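PDB 1PMH: beta-1,4-mannanase from Caldicellulosiruptor saccharolyticus, which probably hydrolyses beta-1,4-mannan, the part described here being its family 27 carbohydrate-binding module, which binds mannohexaose. Local coordinates for residues Asp10-Thr15 against Pro42-Ala47; Tyr46-Asp51 against Ile173-Val178. All coordinates share one frame; numbering follows the deposited sequence. Where two conformers were deposited one is given.

How the contacts relate
Both contacts meet at one calcium ion in a jellyroll beta-sandwich, their centres about 10 Å apart. Contact 1 joins two loops, one following strand 7-9 and one leading into strand 47-53, and lies about 15 Å from the centre of the chain. Contact 2 begins where contact 1 ends, sharing Y46 and A47, and pairs strand 47-53 with strand 172-181, about 7 Å from that centre. Strand 7-9 also pairs with 172-181, and all three strands belong to the same antiparallel sheet. Contact 1 supplies D10, E12, N44 and Y46 to the metal and contact 2 adds D176, so the ion ties early loops to the last strand.

Contact 1: residues Asp10-Thr15 against Pro42-Ala47; sequences DFEDGT and PGNKYA. With CA (calcium ion), chain C.
E12 reaches across from residues 10-15 to residues 42-47 and helps build, with D10, N44 and Y46, the calcium site of this jellyroll module. Four protein oxygens of the two segments bind the ion: the backbone O of D10, OE2 of E12, OD1 of N44 and the backbone O of Y46, the last at 2.3 Å from the calcium. Water 2 and both carboxylate oxygens of D176 complete the seven ligands. The E12 carboxylate also takes two backbone donors of the opposing loop. K45 N gives its hydrogen to E12 OE1 over 2.9 Å, and Y46 N gives its own to E12 OE2 over 3.1 Å; both arrive on the syn side, about 20° out of the carboxylate plane. Each carboxylate oxygen thus accepts one N-H, while OE2 bonds the metal as well and OE1 receives a hydrogen from water 1. The bend at chi2 curls the E12 chain back to the ion although its CB starts away from the loop. N44 OD1 lies 3.0 Å from E12 OE2, a closeness of two oxygens explained by their common metal; the amide and carboxylate planes stand 86° apart, and N44 ND2 probably donates to D176. Behind E12, its own N donates to D10 OD1 in an Asx turn. The type I turn from F11 to G14 is closed by G14 N donating to F11 O, and it brings G14 over the Y46 ring. K45 CG lies against the opposite face of that ring, offset toward the rim. The CH-pi contact is nearly centred: G14 CA stands 3.5 Å from the centroid of the Y46 ring, 6° off its normal.

Contact 2: residues Tyr46-Asp51 against Ile173-Val178; sequences YALRLD and IYLDNV. With CA (calcium ion), chain C.
L48 and L175 form an antiparallel hydrogen-bonded pair, L50 and I173 another, with R49 and Y174 as the non-hydrogen-bonded pair between them. The short strand axes run 4.7 Å apart at 157°, as neighbours in one sheet of the jellyroll. Four backbone N-H...O bonds, two in each hydrogen-bonded pair, fix the register, and the CA of Y174 adds a C-H...O contact to L48 O. The leucines and I173 share the face turned to strand 153-165 of the other sheet, where L50 meets F162 and L175 meets F160. On that face L50 CD1 touches L175 CD1 at 4.3 Å, a diagonal contact between the two ladder rungs. R49 and Y174 occupy the other face and lie alongside each other, pointing the same way. With CG anti to the backbone N (chi1 179°) and the chain extended to NE, R49 runs beside the tyrosine, its CG 3.8 Å from Y174 CE2. The guanidinium and ring planes stand 72° apart. R49 grips D51 side-on, NE and NH2 both donating to D51 OD1, each at 2.9 Å and almost in the guanidinium plane. NH1 forms a salt bridge with D38, whose OD2 also hydrogen-bonds the Y174 hydroxyl. A methionine in place of R49 would probably leave D51 OD1 without these two N-H donors and D38 without this positive partner. At the other end, D176 swings CG anti to its backbone N, presenting both carboxylate oxygens to the calcium; its OD2 lies 3.2 Å from Y46 O, another ligand of the ion. The positive metal probably offsets the repulsion between these crowded oxygens, joining the strands where the backbone ladder stops.

Contact 1: residues Asp10-Thr15 against Pro42-Ala47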
loop_
_atom_site.group_PDB
_atom_site.type_symbol
_atom_site.label_atom_id
_atom_site.label_comp_id
_atom_site.label_asym_id
_atom_site.label_seq_id
_atom_site.Cartn_x
_atom_site.Cartn_y
_atom_site.Cartn_z
ATOM N N ASP A 10 4.369 10.184 -2.614
ATOM C CA ASP A 10 3.869 10.172 -3.986
ATOM C C ASP A 10 4.877 9.630 -5.005
ATOM O O ASP A 10 4.562 9.551 -6.187
ATOM C CB ASP A 10 3.359 11.538 -4.442
ATOM C CG ASP A 10 4.393 12.623 -4.400
ATOM O OD1 ASP A 10 5.586 12.349 -4.164
ATOM O OD2 ASP A 10 4.003 13.799 -4.602
ATOM N N PHE A 11 6.075 9.304 -4.540
ATOM C CA PHE A 11 7.164 8.741 -5.324
ATOM C C PHE A 11 7.659 9.718 -6.390
ATOM O O PHE A 11 8.423 9.312 -7.269
ATOM C CB PHE A 11 6.790 7.362 -5.883
ATOM C CG PHE A 11 6.259 6.483 -4.780
ATOM C CD1 PHE A 11 7.147 5.925 -3.865
ATOM C CD2 PHE A 11 4.897 6.326 -4.579
ATOM C CE1 PHE A 11 6.685 5.229 -2.769
ATOM C CE2 PHE A 11 4.419 5.624 -3.454
ATOM C CZ PHE A 11 5.305 5.076 -2.577
ATOM N N GLU A 12 7.290 10.996 -6.323
ATOM C CA GLU A 12 7.545 11.898 -7.429
ATOM C C GLU A 12 9.000 12.338 -7.494
ATOM O O GLU A 12 9.415 12.885 -8.511
ATOM C CB GLU A 12 6.550 13.051 -7.440
ATOM C CG GLU A 12 5.141 12.616 -7.813
ATOM C CD GLU A 12 5.083 11.875 -9.139
ATOM O OE1 GLU A 12 5.392 12.475 -10.227
ATOM O OE2 GLU A 12 4.735 10.674 -9.105
ATOM N N ASP A 13 9.788 12.060 -6.467
ATOM C CA ASP A 13 11.245 12.173 -6.533
ATOM C C ASP A 13 11.980 11.052 -7.267
ATOM O O ASP A 13 13.213 11.023 -7.335
ATOM C CB ASP A 13 11.858 12.445 -5.158
ATOM C CG ASP A 13 11.775 11.262 -4.213
ATOM O OD1 ASP A 13 11.252 10.180 -4.583
ATOM O OD2 ASP A 13 12.245 11.378 -3.058
ATOM N N GLY A 14 11.220 10.114 -7.807
ATOM C CA GLY A 14 11.765 8.985 -8.528
ATOM C C GLY A 14 12.459 7.968 -7.652
ATOM O O GLY A 14 13.309 7.215 -8.126
ATOM N N THR A 15 12.082 7.891 -6.388
ATOM C CA THR A 15 12.628 6.926 -5.455
ATOM C C THR A 15 11.498 6.154 -4.811
ATOM O O THR A 15 10.351 6.582 -4.827
ATOM C CB THR A 15 13.453 7.575 -4.340
ATOM O OG1 THR A 15 12.613 8.114 -3.319
ATOM C CG2 THR A 15 14.425 8.651 -4.811
ATOM N N PRO A 42 -0.388 12.756 -16.550
ATOM C CA PRO A 42 -0.160 14.182 -16.262
ATOM C C PRO A 42 -0.015 14.431 -14.765
ATOM O O PRO A 42 -0.852 14.052 -13.952
ATOM C CB PRO A 42 -1.371 14.857 -16.918
ATOM C CG PRO A 42 -1.690 13.918 -18.022
ATOM C CD PRO A 42 -1.524 12.543 -17.460
ATOM N N GLY A 43 1.104 15.048 -14.400
ATOM C CA GLY A 43 1.373 15.415 -13.029
ATOM C C GLY A 43 1.671 14.245 -12.116
ATOM O O GLY A 43 1.723 14.437 -10.919
ATOM N N ASN A 44 1.908 13.052 -12.650
ATOM C CA ASN A 44 2.109 11.881 -11.807
ATOM C C ASN A 44 2.950 10.871 -12.567
ATOM O O ASN A 44 2.459 10.035 -13.306
ATOM C CB ASN A 44 0.787 11.270 -11.429
ATOM C CG ASN A 44 0.975 10.168 -10.398
ATOM O OD1 ASN A 44 2.110 9.763 -10.117
ATOM N ND2 ASN A 44 -0.108 9.625 -9.893
ATOM N N LYS A 45 4.259 11.023 -12.407
ATOM C CA LYS A 45 5.223 10.277 -13.215
ATOM C C LYS A 45 5.603 8.894 -12.665
ATOM O O LYS A 45 5.866 7.967 -13.444
ATOM C CB LYS A 45 6.516 11.067 -13.363
ATOM C CG LYS A 45 7.574 10.471 -14.270
ATOM C CD LYS A 45 8.575 11.571 -14.541
ATOM C CE LYS A 45 9.684 11.191 -15.452
ATOM N NZ LYS A 45 10.355 12.455 -15.945
ATOM N N TYR A 46 5.586 8.759 -11.338
ATOM C CA TYR A 46 6.118 7.572 -10.689
ATOM C C TYR A 46 5.132 6.921 -9.738
ATOM O O TYR A 46 4.345 7.594 -9.087
ATOM C CB TYR A 46 7.376 7.910 -9.868
ATOM C CG TYR A 46 8.551 8.491 -10.653
ATOM C CD1 TYR A 46 9.411 7.673 -11.378
ATOM C CD2 TYR A 46 8.794 9.855 -10.649
ATOM C CE1 TYR A 46 10.498 8.214 -12.102
ATOM C CE2 TYR A 46 9.880 10.407 -11.336
ATOM C CZ TYR A 46 10.707 9.579 -12.046
ATOM O OH TYR A 46 11.782 10.095 -12.728
ATOM N N ALA A 47 5.255 5.612 -9.561
ATOM C CA ALA A 47 4.496 4.839 -8.594
ATOM C C ALA A 47 5.382 3.743 -8.056
ATOM O O ALA A 47 6.382 3.387 -8.663
ATOM C CB ALA A 47 3.242 4.278 -9.225
HETATM CA CA CA C . 3.161 9.252 -8.056
HETATM O O HOH W 1 4.954 15.308 -10.207
HETATM O O HOH W 2 1.770 10.983 -7.378
#

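Contact 2: residues Tyr46-Asp51 against Ile173-Val178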
loop_
_atom_site.group_PDB
_atom_site.type_symbol
_atom_site.label_atom_id
_atom_site.label_comp_id
_atom_site.label_asym_id
_atom_site.label_seq_id
_atom_site.Cartn_x
_atom_site.Cartn_y
_atom_site.Cartn_z
ATOM N N TYR A 46 5.586 8.759 -11.338
ATOM C CA TYR A 46 6.118 7.572 -10.689
ATOM C C TYR A 46 5.132 6.921 -9.738
ATOM O O TYR A 46 4.345 7.594 -9.087
ATOM C CB TYR A 46 7.376 7.910 -9.868
ATOM C CG TYR A 46 8.551 8.491 -10.653
ATOM C CD1 TYR A 46 9.411 7.673 -11.378
ATOM C CD2 TYR A 46 8.794 9.855 -10.649
ATOM C CE1 TYR A 46 10.498 8.214 -12.102
ATOM C CE2 TYR A 46 9.880 10.407 -11.336
ATOM C CZ TYR A 46 10.707 9.579 -12.046
ATOM O OH TYR A 46 11.782 10.095 -12.728
ATOM N N ALA A 47 5.255 5.612 -9.561
ATOM C CA ALA A 47 4.496 4.839 -8.594
ATOM C C ALA A 47 5.382 3.743 -8.056
ATOM O O ALA A 47 6.382 3.387 -8.663
ATOM C CB ALA A 47 3.242 4.278 -9.225
ATOM N N LEU A 48 4.984 3.192 -6.917
ATOM C CA LEU A 48 5.661 2.072 -6.315
ATOM C C LEU A 48 5.137 0.800 -6.910
ATOM O O LEU A 48 3.969 0.485 -6.760
ATOM C CB LEU A 48 5.528 2.115 -4.804
ATOM C CG LEU A 48 6.439 1.161 -4.019
ATOM C CD1 LEU A 48 7.867 1.664 -4.051
ATOM C CD2 LEU A 48 5.931 0.994 -2.615
ATOM N N ARG A 49 6.017 0.010 -7.522
ATOM C CA ARG A 49 5.663 -1.269 -8.105
ATOM C C ARG A 49 6.078 -2.411 -7.183
ATOM O O ARG A 49 7.278 -2.537 -6.844
ATOM C CB ARG A 49 6.336 -1.419 -9.485
ATOM C CG ARG A 49 6.031 -2.751 -10.157
ATOM C CD ARG A 49 6.601 -2.823 -11.555
ATOM N NE ARG A 49 6.512 -4.187 -12.069
ATOM C CZ ARG A 49 6.262 -4.542 -13.300
ATOM N NH1 ARG A 49 6.129 -3.661 -14.276
ATOM N NH2 ARG A 49 6.233 -5.838 -13.547
ATOM N N LEU A 50 5.134 -3.270 -6.843
ATOM C CA LEU A 50 5.351 -4.469 -6.039
ATOM C C LEU A 50 5.112 -5.651 -6.958
ATOM O O LEU A 50 4.005 -5.878 -7.412
ATOM C CB LEU A 50 4.354 -4.500 -4.886
ATOM C CG LEU A 50 4.244 -3.248 -4.019
ATOM C CD1 LEU A 50 3.120 -3.399 -2.990
ATOM C CD2 LEU A 50 5.568 -2.913 -3.398
ATOM N N ASP A 51 6.159 -6.381 -7.280
ATOM C CA ASP A 51 5.979 -7.633 -8.053
ATOM C C ASP A 51 5.659 -8.729 -7.092
ATOM O O ASP A 51 6.468 -9.006 -6.212
ATOM C CB ASP A 51 7.250 -7.919 -8.850
ATOM C CG ASP A 51 7.471 -6.873 -9.907
ATOM O OD1 ASP A 51 6.568 -6.756 -10.771
ATOM O OD2 ASP A 51 8.480 -6.158 -9.915
ATOM N N ILE A 173 1.452 -5.109 -8.341
ATOM C CA ILE A 173 0.472 -4.290 -7.650
ATOM C C ILE A 173 1.201 -2.970 -7.425
ATOM O O ILE A 173 2.352 -2.968 -6.987
ATOM C CB ILE A 173 0.046 -4.894 -6.318
ATOM C CG1 ILE A 173 -0.679 -6.222 -6.513
ATOM C CG2 ILE A 173 -0.849 -3.899 -5.534
ATOM C CD1 ILE A 173 -1.101 -6.963 -5.259
ATOM N N TYR A 174 0.551 -1.853 -7.732
ATOM C CA TYR A 174 1.183 -0.555 -7.558
ATOM C C TYR A 174 0.525 0.185 -6.410
ATOM O O TYR A 174 -0.685 0.112 -6.198
ATOM C CB TYR A 174 1.109 0.309 -8.815
ATOM C CG TYR A 174 1.637 -0.317 -10.074
ATOM C CD1 TYR A 174 0.881 -1.222 -10.805
ATOM C CD2 TYR A 174 2.898 0.033 -10.587
ATOM C CE1 TYR A 174 1.363 -1.784 -12.000
ATOM C CE2 TYR A 174 3.376 -0.557 -11.758
ATOM C CZ TYR A 174 2.625 -1.454 -12.460
ATOM O OH TYR A 174 3.047 -2.025 -13.635
ATOM N N LEU A 175 1.326 0.940 -5.697
ATOM C CA LEU A 175 0.862 1.894 -4.711
ATOM C C LEU A 175 1.276 3.286 -5.138
ATOM O O LEU A 175 2.362 3.505 -5.678
ATOM C CB LEU A 175 1.427 1.642 -3.334
ATOM C CG LEU A 175 0.938 0.445 -2.606
ATOM C CD1 LEU A 175 1.717 0.298 -1.297
ATOM C CD2 LEU A 175 -0.550 0.545 -2.296
ATOM N N ASP A 176 0.421 4.258 -4.863
ATOM C CA ASP A 176 0.791 5.660 -5.099
ATOM C C ASP A 176 0.008 6.522 -4.118
ATOM O O ASP A 176 -1.001 6.116 -3.536
ATOM C CB ASP A 176 0.515 6.079 -6.547
ATOM C CG ASP A 176 1.372 7.223 -7.064
ATOM O OD1 ASP A 176 2.174 7.786 -6.303
ATOM O OD2 ASP A 176 1.243 7.579 -8.238
ATOM N N ASN A 177 0.481 7.763 -4.007
ATOM C CA ASN A 177 -0.250 8.781 -3.246
ATOM C C ASN A 177 -0.641 8.286 -1.862
ATOM O O ASN A 177 -1.790 8.426 -1.417
ATOM C CB ASN A 177 -1.437 9.276 -4.048
ATOM C CG ASN A 177 -0.992 9.997 -5.301
ATOM O OD1 ASN A 177 0.074 10.614 -5.329
ATOM N ND2 ASN A 177 -1.782 9.936 -6.341
ATOM N N VAL A 178 0.368 7.756 -1.177
ATOM C CA VAL A 178 0.163 7.378 0.226
ATOM C C VAL A 178 0.347 8.651 1.030
ATOM O O VAL A 178 1.399 9.248 0.982
ATOM C CB VAL A 178 1.169 6.291 0.621
ATOM C CG1 VAL A 178 1.046 6.004 2.118
ATOM C CG2 VAL A 178 0.961 5.023 -0.241
HETATM CA CA CA C . 3.161 9.252 -8.056
HETATM O O HOH W 2 1.770 10.983 -7.378
#